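Local structure of Aureochrome1-like protein (Ochromonas danica, 6I20) at residues A[67-72]-A[97-102]; A[31-36]-A[43-48]; A[6-11]-A[18-23]. The protein probably senses blue light through a flavin mononucleotide bound in its LOV-type PAS domain, as other aureochromes do. All coordinates share one frame; numbering follows the deposited sequence.

All three contacts pack apolar side chains against one antiparallel sheet, and no hydrogen bond crosses between the segments of any of them. Contact 1 lies nearest the chain centre: helix 63-75 meets strand 92-103 beside the flavin, and an arginine on the helix holds the phosphate. Contact 3 sets helix 6-13 on the other face of the sheet, away from the flavin, and is the largest of the three in buried area. Contact 2 lies farthest out, at edge strand 30-33, and one of its three touching residues is exposed. Contacts 2 and 3 share adjacent strands, joined by backbone bonds at Ile-20; contacts 1 and 3 touch through Leu-102.

Contact 1 (A[67-72]-A[97-102]); sequences EKVRKG and LFIAAL. With FMN (flavin mononucleotide), chain E.
Val-69 and Ile-99 cross at about a right angle, with CG1 of the valine 3.4 Å from CD1 of the isoleucine. That is tight for two methyls, but Ile-99 has two deposited conformers, so the tightness is doubtful. The other valine branch, CG2, rests against Leu-97 CD2 at 4.3 Å, and Val-69 thereby spans two residues that point to the same side of strand 92-103. These three side chains line the flavin. Leu-97 has CG anti to its backbone N (chi1 174°), and both its methyls lie over one face of the isoalloxazine, with CD2 3.5 Å from FMN C4A. In one conformer, Ile-99 CD1 lies over the same face farther along, 3.6 Å from FMN C9, while Val-69 CG1 meets the start of the ribityl chain at C1' of FMN, 3.9 Å away. Arg-70, next on the helix, does not touch the strand. Its chain bends at chi3 and presents the guanidinium edge to the phosphate: NH1 gives FMN O2P a nearly straight bond of 2.6 Å (174°), and NE binds FMN O3P at 3.0 Å. The remaining nitrogen, NH2, lies 2.8 Å from Glu-67 OE1, which it meets on the anti side of the carboxylate. This salt bridge of the second shell helps fix the guanidinium rotation and probably leaves its charge shared between carboxylate and phosphate. Gln-116 and Asn-85, on neighbouring strands, also hydrogen-bond the cofactor. A flavin lying between sheet and helices, with an arginine at its phosphate, is the pocket of a LOV-type PAS domain.

Contact 2 (A[31-36]-A[43-48]); sequences VYASQG and YALSEV
A single methyl group makes both side-chain contacts on the 31-36 side: Ala-33 CB touches Leu-45 and Val-48. It lies 3.8 Å from Leu-45 CD1 and 3.8 Å from Val-48 CG2, facing the place where the leucine and valine ends come together. An extended first torsion (chi1 -174°, CG opposite the main-chain N) brings the end of Leu-45 to the alanine, and its CD1 also comes within 3.9 Å of Ala-33 O. Leu-45 is exposed, whereas Ala-33 and Val-48 are buried, the valine also packing on Phe-37 and Leu-38 of helix 35-41. That helix starts right after the strand, with Ser-34 as its N-cap. Polar bonds shape segment 43-48 from within: Ala-44 N gives a fairly straight 3.0 Å bond (N-H...O 166°) to Glu-47 OE1, which accepts it on its anti lone pair. Glu-47 N returns a bond of 2.9 Å to Ala-44 O, closing a short turn, and the same carboxylate oxygen pairs with Lys-88. Val-19 of strand 18-21 packs on the alanine from the side opposite Leu-45. Methyls alone join the side chains and no hydrogen bond crosses, so the weakly bonded helical turn at about 45-48 meets this PAS edge strand through shape and burial.

Contact 3 (A[6-11]-A[18-23]); sequences SLVKAL and FVISDP. With FMN (flavin mononucleotide), chain E.
Backbone N of Phe-18 shares Ser-34 OG with Gln-16 O and a backbone N of helix 35-41, a hydroxyl gripped by three groups where strand 18-21 of the PAS sheet begins. From this point the Phe-18 ring reaches out to helix 6-13, which packs on the face of the sheet turned away from the flavin, consistent with the N-terminal helix of other aureochrome LOV domains. Helix and strand segments run nearly antiparallel (151°), their axes 10.1 Å apart. With CG between the backbone N and the carbonyl carbon (chi1 68°), the ring wedges against two helix residues: CE1 of Phe-18 meets Leu-11 CB at 3.6 Å, while across its tip CE2 of Phe-18 meets Val-8 CG1 at 3.8 Å. With an alanine in place of Phe-18, both aliphatic groups would probably lose their partner, and a gap is likely to open under the helix. CG2 of Val-8 packs on Ile-20 CD1, though the 3.5 Å separation is doubtful because the isoleucine has two conformers. Leu-113 touches both Ile-20 and Leu-7. The alternate residues Val-19 and Ser-21 face the cofactor: Ser-21 OG lies 3.6 Å from FMN C8M, and Val-19 CG2 lies 3.6 Å from FMN C6.

Contact 1 (A[67-72]-A[97-102])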
loop_
_atom_site.group_PDB
_atom_site.type_symbol
_atom_site.label_atom_id
_atom_site.label_comp_id
_atom_site.label_asym_id
_atom_site.label_seq_id
_atom_site.Cartn_x
_atom_site.Cartn_y
_atom_site.Cartn_z
ATOM N N GLU A 67 11.611 -1.763 -5.966
ATOM C CA GLU A 67 12.376 -2.990 -5.764
ATOM C C GLU A 67 12.429 -3.393 -4.292
ATOM O O GLU A 67 12.320 -4.569 -3.964
ATOM C CB GLU A 67 13.774 -2.848 -6.334
ATOM C CG GLU A 67 14.670 -4.052 -6.160
ATOM C CD GLU A 67 14.209 -5.358 -6.808
ATOM O OE1 GLU A 67 13.425 -5.351 -7.772
ATOM O OE2 GLU A 67 14.662 -6.436 -6.349
ATOM N N LYS A 68 12.566 -2.416 -3.410
ATOM C CA LYS A 68 12.498 -2.746 -1.945
ATOM C C LYS A 68 11.157 -3.368 -1.546
ATOM O O LYS A 68 11.088 -4.334 -0.747
ATOM C CB LYS A 68 12.756 -1.477 -1.134
ATOM C CG LYS A 68 14.166 -1.018 -1.184
ATOM C CD LYS A 68 14.483 0.004 -0.112
ATOM C CE LYS A 68 15.816 0.628 -0.440
ATOM N NZ LYS A 68 16.339 1.495 0.636
ATOM N N VAL A 69 10.073 -2.834 -2.098
ATOM C CA VAL A 69 8.767 -3.409 -1.846
ATOM C C VAL A 69 8.718 -4.850 -2.382
ATOM O O VAL A 69 8.253 -5.789 -1.713
ATOM C CB VAL A 69 7.632 -2.552 -2.426
ATOM C CG1 VAL A 69 6.329 -3.305 -2.359
ATOM C CG2 VAL A 69 7.544 -1.187 -1.753
ATOM N N ARG A 70 9.175 -5.008 -3.622
ATOM C CA ARG A 70 9.159 -6.307 -4.254
ATOM C C ARG A 70 9.888 -7.347 -3.432
ATOM O O ARG A 70 9.398 -8.454 -3.250
ATOM C CB ARG A 70 9.781 -6.165 -5.651
ATOM C CG ARG A 70 9.654 -7.332 -6.590
ATOM C CD ARG A 70 10.316 -6.963 -7.914
ATOM N NE ARG A 70 9.538 -5.956 -8.665
ATOM C CZ ARG A 70 9.931 -4.749 -9.121
ATOM N NH1 ARG A 70 9.031 -4.006 -9.775
ATOM N NH2 ARG A 70 11.158 -4.252 -8.942
ATOM N N LYS A 71 11.080 -6.997 -2.975
ATOM C CA LYS A 71 11.920 -7.892 -2.173
ATOM C C LYS A 71 11.257 -8.257 -0.838
ATOM O O LYS A 71 11.359 -9.411 -0.408
ATOM C CB LYS A 71 13.310 -7.299 -1.951
ATOM C CG LYS A 71 14.201 -7.281 -3.193
ATOM C CD LYS A 71 15.648 -6.829 -2.898
ATOM C CE LYS A 71 16.501 -6.524 -4.150
ATOM N NZ LYS A 71 17.920 -6.136 -3.928
ATOM N N GLY A 72 10.586 -7.306 -0.198
ATOM C CA GLY A 72 9.858 -7.590 1.055
ATOM C C GLY A 72 8.796 -8.637 0.829
ATOM O O GLY A 72 8.632 -9.564 1.618
ATOM N N LEU A 97 4.834 4.172 2.868
ATOM C CA LEU A 97 4.065 2.983 2.629
ATOM C C LEU A 97 4.570 1.852 3.505
ATOM O O LEU A 97 5.739 1.552 3.509
ATOM C CB LEU A 97 4.244 2.584 1.149
ATOM C CG LEU A 97 3.642 1.277 0.719
ATOM C CD1 LEU A 97 2.123 1.233 0.870
ATOM C CD2 LEU A 97 4.014 0.998 -0.747
ATOM N N PHE A 98 3.641 1.233 4.230
ATOM C CA PHE A 98 3.919 0.043 5.059
ATOM C C PHE A 98 3.204 -1.145 4.444
ATOM O O PHE A 98 1.998 -1.057 4.190
ATOM C CB PHE A 98 3.304 0.293 6.453
ATOM C CG PHE A 98 3.209 -0.933 7.338
ATOM C CD1 PHE A 98 4.335 -1.667 7.642
ATOM C CD2 PHE A 98 2.003 -1.325 7.866
ATOM C CE1 PHE A 98 4.239 -2.771 8.499
ATOM C CE2 PHE A 98 1.921 -2.405 8.716
ATOM C CZ PHE A 98 3.022 -3.139 9.003
ATOM N N ILE A 99 3.928 -2.246 4.237
ATOM C CA ILE A 99 3.296 -3.464 3.724
ATOM C C ILE A 99 3.656 -4.610 4.648
ATOM O O ILE A 99 4.802 -4.775 5.061
ATOM C CB ILE A 99 3.676 -3.767 2.248
ATOM C CG1 ILE A 99 3.311 -2.581 1.368
ATOM C CG2 ILE A 99 2.966 -5.010 1.726
ATOM C CD1 ILE A 99 3.880 -2.676 -0.053
ATOM N N ALA A 100 2.627 -5.376 4.998
ATOM C CA ALA A 100 2.783 -6.504 5.920
ATOM C C ALA A 100 1.930 -7.686 5.487
ATOM O O ALA A 100 0.835 -7.534 4.976
ATOM C CB ALA A 100 2.367 -6.113 7.325
ATOM N N ALA A 101 2.459 -8.875 5.747
ATOM C CA ALA A 101 1.690 -10.094 5.575
ATOM C C ALA A 101 0.630 -10.241 6.662
ATOM O O ALA A 101 0.903 -9.990 7.843
ATOM C CB ALA A 101 2.593 -11.293 5.597
ATOM N N LEU A 102 -0.551 -10.671 6.257
ATOM C CA LEU A 102 -1.632 -11.114 7.145
ATOM C C LEU A 102 -1.688 -12.623 7.056
ATOM O O LEU A 102 -1.920 -13.183 5.983
ATOM C CB LEU A 102 -2.939 -10.462 6.741
ATOM C CG LEU A 102 -2.987 -8.931 6.775
ATOM C CD1 LEU A 102 -4.246 -8.410 6.118
ATOM C CD2 LEU A 102 -2.876 -8.413 8.158
HETATM N N1 FMN E . 2.846 0.633 -4.489
HETATM C C2 FMN E . 2.724 1.978 -4.467
HETATM O O2 FMN E . 3.430 2.648 -5.256
HETATM N N3 FMN E . 1.864 2.635 -3.652
HETATM C C4 FMN E . 1.066 1.973 -2.760
HETATM O O4 FMN E . 0.331 2.624 -1.969
HETATM C C4A FMN E . 1.129 0.551 -2.765
HETATM N N5 FMN E . 0.337 -0.174 -1.912
HETATM C C5A FMN E . 0.499 -1.519 -1.894
HETATM C C6 FMN E . -0.280 -2.303 -1.015
HETATM C C7 FMN E . -0.160 -3.653 -0.956
HETATM C C7M FMN E . -1.004 -4.475 0.044
HETATM C C8 FMN E . 0.774 -4.339 -1.805
HETATM C C8M FMN E . 0.928 -5.824 -1.739
HETATM C C9 FMN E . 1.542 -3.601 -2.672
HETATM C C9A FMN E . 1.458 -2.217 -2.732
HETATM N N10 FMN E . 2.207 -1.464 -3.672
HETATM C C10 FMN E . 2.093 -0.104 -3.642
HETATM C "C1'" FMN E . 3.253 -2.085 -4.476
HETATM C "C2'" FMN E . 2.821 -2.622 -5.843
HETATM O "O2'" FMN E . 1.493 -3.155 -5.724
HETATM C "C3'" FMN E . 3.770 -3.731 -6.272
HETATM O "O3'" FMN E . 3.862 -4.765 -5.277
HETATM C "C4'" FMN E . 5.168 -3.271 -6.619
HETATM O "O4'" FMN E . 5.060 -2.211 -7.584
HETATM C "C5'" FMN E . 5.990 -4.439 -7.261
HETATM O "O5'" FMN E . 5.132 -5.242 -8.139
HETATM P P FMN E . 5.866 -6.052 -9.325
HETATM O O1P FMN E . 4.791 -6.701 -10.108
HETATM O O2P FMN E . 6.632 -5.058 -10.096
HETATM O O3P FMN E . 6.766 -7.030 -8.581
#

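Contact 2 (A[31-36]-A[43-48])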
loop_
_atom_site.group_PDB
_atom_site.type_symbol
_atom_site.label_atom_id
_atom_site.label_comp_id
_atom_site.label_asym_id
_atom_site.label_seq_id
_atom_site.Cartn_x
_atom_site.Cartn_y
_atom_site.Cartn_z
ATOM N N VAL A 31 -8.268 -6.291 -2.961
ATOM C CA VAL A 31 -9.575 -6.889 -2.672
ATOM C C VAL A 31 -10.380 -6.038 -1.653
ATOM O O VAL A 31 -11.573 -6.323 -1.458
ATOM C CB VAL A 31 -9.521 -8.364 -2.210
ATOM C CG1 VAL A 31 -9.041 -9.264 -3.339
ATOM C CG2 VAL A 31 -8.671 -8.504 -0.955
ATOM N N TYR A 32 -9.775 -5.013 -1.056
ATOM C CA TYR A 32 -10.481 -4.119 -0.155
ATOM C C TYR A 32 -9.689 -2.808 -0.165
ATOM O O TYR A 32 -8.440 -2.832 -0.075
ATOM C CB TYR A 32 -10.516 -4.681 1.295
ATOM C CG TYR A 32 -11.366 -3.839 2.197
ATOM C CD1 TYR A 32 -10.826 -2.737 2.857
ATOM C CD2 TYR A 32 -12.733 -4.123 2.355
ATOM C CE1 TYR A 32 -11.638 -1.899 3.650
ATOM C CE2 TYR A 32 -13.540 -3.327 3.142
ATOM C CZ TYR A 32 -12.989 -2.214 3.767
ATOM O OH TYR A 32 -13.825 -1.423 4.555
ATOM N N ALA A 33 -10.382 -1.674 -0.231
ATOM C CA ALA A 33 -9.716 -0.359 -0.143
ATOM C C ALA A 33 -10.518 0.527 0.755
ATOM O O ALA A 33 -11.742 0.593 0.644
ATOM C CB ALA A 33 -9.586 0.291 -1.518
ATOM N N SER A 34 -9.835 1.199 1.678
ATOM C CA SER A 34 -10.544 2.090 2.589
ATOM C C SER A 34 -10.963 3.396 1.970
ATOM O O SER A 34 -10.363 3.859 0.985
ATOM C CB SER A 34 -9.708 2.413 3.825
ATOM O OG SER A 34 -8.666 3.316 3.527
ATOM N N GLN A 35 -11.945 4.055 2.556
ATOM C CA GLN A 35 -12.338 5.377 2.124
ATOM C C GLN A 35 -11.188 6.352 2.088
ATOM O O GLN A 35 -11.089 7.153 1.179
ATOM C CB GLN A 35 -13.498 5.931 2.991
ATOM C CG GLN A 35 -13.953 7.319 2.541
ATOM C CD GLN A 35 -14.518 7.313 1.143
ATOM O OE1 GLN A 35 -15.516 6.616 0.906
ATOM N NE2 GLN A 35 -13.872 8.037 0.192
ATOM N N GLY A 36 -10.313 6.277 3.077
ATOM C CA GLY A 36 -9.169 7.171 3.143
ATOM C C GLY A 36 -8.259 7.001 1.940
ATOM O O GLY A 36 -7.732 7.984 1.423
ATOM N N TYR A 43 -9.221 7.959 -6.718
ATOM C CA TYR A 43 -9.884 6.897 -7.452
ATOM C C TYR A 43 -11.162 6.478 -6.765
ATOM O O TYR A 43 -11.230 6.523 -5.525
ATOM C CB TYR A 43 -8.963 5.674 -7.618
ATOM C CG TYR A 43 -7.814 5.912 -8.572
ATOM C CD1 TYR A 43 -7.958 5.667 -9.925
ATOM C CD2 TYR A 43 -6.595 6.425 -8.141
ATOM C CE1 TYR A 43 -6.918 5.908 -10.804
ATOM C CE2 TYR A 43 -5.556 6.655 -9.017
ATOM C CZ TYR A 43 -5.729 6.413 -10.357
ATOM O OH TYR A 43 -4.715 6.654 -11.238
ATOM N N ALA A 44 -12.171 6.084 -7.526
ATOM C CA ALA A 44 -13.362 5.445 -7.010
ATOM C C ALA A 44 -13.043 4.007 -6.648
ATOM O O ALA A 44 -12.159 3.353 -7.211
ATOM C CB ALA A 44 -14.496 5.501 -8.018
ATOM N N LEU A 45 -13.804 3.460 -5.703
ATOM C CA LEU A 45 -13.590 2.065 -5.292
ATOM C C LEU A 45 -13.655 1.095 -6.496
ATOM O O LEU A 45 -12.843 0.167 -6.610
ATOM C CB LEU A 45 -14.640 1.636 -4.244
ATOM C CG LEU A 45 -14.437 0.250 -3.642
ATOM C CD1 LEU A 45 -13.087 0.099 -2.932
ATOM C CD2 LEU A 45 -15.573 -0.026 -2.665
ATOM N N SER A 46 -14.591 1.360 -7.400
ATOM C CA SER A 46 -14.784 0.544 -8.598
ATOM C C SER A 46 -13.618 0.634 -9.577
ATOM O O SER A 46 -13.576 -0.187 -10.506
ATOM C CB SER A 46 -16.076 0.999 -9.279
ATOM O OG SER A 46 -16.006 2.391 -9.509
ATOM N N GLU A 47 -12.701 1.574 -9.400
ATOM C CA GLU A 47 -11.516 1.711 -10.227
ATOM C C GLU A 47 -10.292 1.067 -9.608
ATOM O O GLU A 47 -9.244 1.002 -10.239
ATOM C CB GLU A 47 -11.217 3.202 -10.482
ATOM C CG GLU A 47 -12.284 3.876 -11.289
ATOM C CD GLU A 47 -12.053 5.341 -11.476
ATOM O OE1 GLU A 47 -11.870 6.081 -10.487
ATOM O OE2 GLU A 47 -12.037 5.784 -12.643
ATOM N N VAL A 48 -10.383 0.655 -8.336
ATOM C CA VAL A 48 -9.213 0.111 -7.628
ATOM C C VAL A 48 -9.314 -1.381 -7.333
ATOM O O VAL A 48 -8.328 -2.109 -7.413
ATOM C CB VAL A 48 -8.835 0.925 -6.421
ATOM C CG1 VAL A 48 -8.693 2.401 -6.678
ATOM C CG2 VAL A 48 -9.708 0.682 -5.282
#

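Contact 3 (A[6-11]-A[18-23])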
loop_
_atom_site.group_PDB
_atom_site.type_symbol
_atom_site.label_atom_id
_atom_site.label_comp_id
_atom_site.label_asym_id
_atom_site.label_seq_id
_atom_site.Cartn_x
_atom_site.Cartn_y
_atom_site.Cartn_z
ATOM N N SER A 6 -8.478 -8.209 12.898
ATOM C CA SER A 6 -8.790 -7.073 13.774
ATOM C C SER A 6 -7.923 -5.837 13.469
ATOM O O SER A 6 -8.385 -4.727 13.673
ATOM C CB SER A 6 -8.702 -7.479 15.231
ATOM O OG SER A 6 -7.468 -8.069 15.380
ATOM N N LEU A 7 -6.735 -6.007 12.888
ATOM C CA LEU A 7 -5.968 -4.838 12.518
ATOM C C LEU A 7 -6.650 -4.056 11.404
ATOM O O LEU A 7 -6.654 -2.834 11.396
ATOM C CB LEU A 7 -4.524 -5.237 12.143
ATOM C CG LEU A 7 -3.646 -4.112 11.665
ATOM C CD1 LEU A 7 -3.530 -2.979 12.645
ATOM C CD2 LEU A 7 -2.287 -4.738 11.342
ATOM N N VAL A 8 -7.269 -4.789 10.473
ATOM C CA VAL A 8 -8.020 -4.152 9.416
ATOM C C VAL A 8 -9.257 -3.410 9.960
ATOM O O VAL A 8 -9.524 -2.257 9.603
ATOM C CB VAL A 8 -8.445 -5.169 8.375
ATOM C CG1 VAL A 8 -9.405 -4.555 7.342
ATOM C CG2 VAL A 8 -7.206 -5.687 7.635
ATOM N N LYS A 9 -9.984 -4.086 10.870
ATOM C CA LYS A 9 -11.131 -3.433 11.479
ATOM C C LYS A 9 -10.727 -2.181 12.233
ATOM O O LYS A 9 -11.415 -1.166 12.212
ATOM C CB LYS A 9 -11.889 -4.366 12.369
ATOM C CG LYS A 9 -12.608 -5.455 11.619
ATOM C CD LYS A 9 -13.545 -6.220 12.514
ATOM C CE LYS A 9 -12.892 -7.447 13.067
ATOM N NZ LYS A 9 -13.944 -8.354 13.608
ATOM N N ALA A 10 -9.589 -2.240 12.936
ATOM C CA ALA A 10 -9.114 -1.063 13.638
ATOM C C ALA A 10 -8.818 0.116 12.725
ATOM O O ALA A 10 -9.185 1.236 13.007
ATOM C CB ALA A 10 -7.858 -1.411 14.429
ATOM N N LEU A 11 -8.107 -0.180 11.629
ATOM C CA LEU A 11 -7.731 0.878 10.681
ATOM C C LEU A 11 -8.974 1.447 9.979
ATOM O O LEU A 11 -9.027 2.641 9.711
ATOM C CB LEU A 11 -6.734 0.342 9.666
ATOM C CG LEU A 11 -5.359 0.010 10.237
ATOM C CD1 LEU A 11 -4.564 -0.799 9.217
ATOM C CD2 LEU A 11 -4.626 1.252 10.687
ATOM N N PHE A 18 -5.710 2.540 3.672
ATOM C CA PHE A 18 -5.113 1.250 3.504
ATOM C C PHE A 18 -5.848 0.472 2.432
ATOM O O PHE A 18 -6.996 0.781 2.084
ATOM C CB PHE A 18 -5.086 0.467 4.844
ATOM C CG PHE A 18 -6.452 0.058 5.342
ATOM C CD1 PHE A 18 -7.208 0.952 6.100
ATOM C CD2 PHE A 18 -7.019 -1.178 4.995
ATOM C CE1 PHE A 18 -8.483 0.609 6.544
ATOM C CE2 PHE A 18 -8.302 -1.509 5.436
ATOM C CZ PHE A 18 -9.036 -0.597 6.178
ATOM N N VAL A 19 -5.152 -0.576 1.968
ATOM C CA VAL A 19 -5.703 -1.578 1.077
ATOM C C VAL A 19 -5.284 -2.959 1.542
ATOM O O VAL A 19 -4.313 -3.110 2.287
ATOM C CB VAL A 19 -5.247 -1.407 -0.398
ATOM C CG1 VAL A 19 -5.689 -0.063 -0.939
ATOM C CG2 VAL A 19 -3.778 -1.592 -0.549
ATOM N N ILE A 20 -6.048 -3.952 1.115
ATOM C CA ILE A 20 -5.746 -5.368 1.313
ATOM C C ILE A 20 -5.625 -6.000 -0.077
ATOM O O ILE A 20 -6.520 -5.784 -0.916
ATOM C CB ILE A 20 -6.892 -6.076 2.086
ATOM C CG1 ILE A 20 -7.234 -5.293 3.363
ATOM C CG2 ILE A 20 -6.490 -7.499 2.396
ATOM C CD1 ILE A 20 -6.071 -5.176 4.318
ATOM N N SER A 21 -4.556 -6.777 -0.309
ATOM C CA SER A 21 -4.391 -7.486 -1.578
ATOM C C SER A 21 -4.481 -8.985 -1.344
ATOM O O SER A 21 -4.389 -9.458 -0.195
ATOM C CB SER A 21 -3.051 -7.168 -2.247
ATOM O OG SER A 21 -1.972 -7.869 -1.613
ATOM N N ASP A 22 -4.672 -9.736 -2.408
ATOM C CA ASP A 22 -4.758 -11.195 -2.363
ATOM C C ASP A 22 -3.766 -11.824 -3.332
ATOM O O ASP A 22 -4.007 -11.833 -4.539
ATOM C CB ASP A 22 -6.183 -11.670 -2.672
ATOM C CG ASP A 22 -6.377 -13.186 -2.499
ATOM O OD1 ASP A 22 -5.398 -13.952 -2.484
ATOM O OD2 ASP A 22 -7.549 -13.618 -2.376
ATOM N N PRO A 23 -2.661 -12.386 -2.821
ATOM C CA PRO A 23 -1.625 -12.900 -3.700
ATOM C C PRO A 23 -1.985 -14.173 -4.451
ATOM O O PRO A 23 -1.275 -14.550 -5.360
ATOM C CB PRO A 23 -0.448 -13.117 -2.780
ATOM C CG PRO A 23 -1.082 -13.399 -1.446
ATOM C CD PRO A 23 -2.281 -12.508 -1.390
HETATM N N1 FMN E . 2.846 0.633 -4.489
HETATM C C2 FMN E . 2.724 1.978 -4.467
HETATM O O2 FMN E . 3.430 2.648 -5.256
HETATM N N3 FMN E . 1.864 2.635 -3.652
HETATM C C4 FMN E . 1.066 1.973 -2.760
HETATM O O4 FMN E . 0.331 2.624 -1.969
HETATM C C4A FMN E . 1.129 0.551 -2.765
HETATM N N5 FMN E . 0.337 -0.174 -1.912
HETATM C C5A FMN E . 0.499 -1.519 -1.894
HETATM C C6 FMN E . -0.280 -2.303 -1.015
HETATM C C7 FMN E . -0.160 -3.653 -0.956
HETATM C C7M FMN E . -1.004 -4.475 0.044
HETATM C C8 FMN E . 0.774 -4.339 -1.805
HETATM C C8M FMN E . 0.928 -5.824 -1.739
HETATM C C9 FMN E . 1.542 -3.601 -2.672
HETATM C C9A FMN E . 1.458 -2.217 -2.732
HETATM N N10 FMN E . 2.207 -1.464 -3.672
HETATM C C10 FMN E . 2.093 -0.104 -3.642
HETATM C "C1'" FMN E . 3.253 -2.085 -4.476
HETATM C "C2'" FMN E . 2.821 -2.622 -5.843
HETATM O "O2'" FMN E . 1.493 -3.155 -5.724
HETATM C "C3'" FMN E . 3.770 -3.731 -6.272
HETATM O "O3'" FMN E . 3.862 -4.765 -5.277
HETATM C "C4'" FMN E . 5.168 -3.271 -6.619
HETATM O "O4'" FMN E . 5.060 -2.211 -7.584
HETATM C "C5'" FMN E . 5.990 -4.439 -7.261
HETATM O "O5'" FMN E . 5.132 -5.242 -8.139
HETATM P P FMN E . 5.866 -6.052 -9.325
HETATM O O1P FMN E . 4.791 -6.701 -10.108
HETATM O O2P FMN E . 6.632 -5.058 -10.096
HETATM O O3P FMN E . 6.766 -7.030 -8.581
#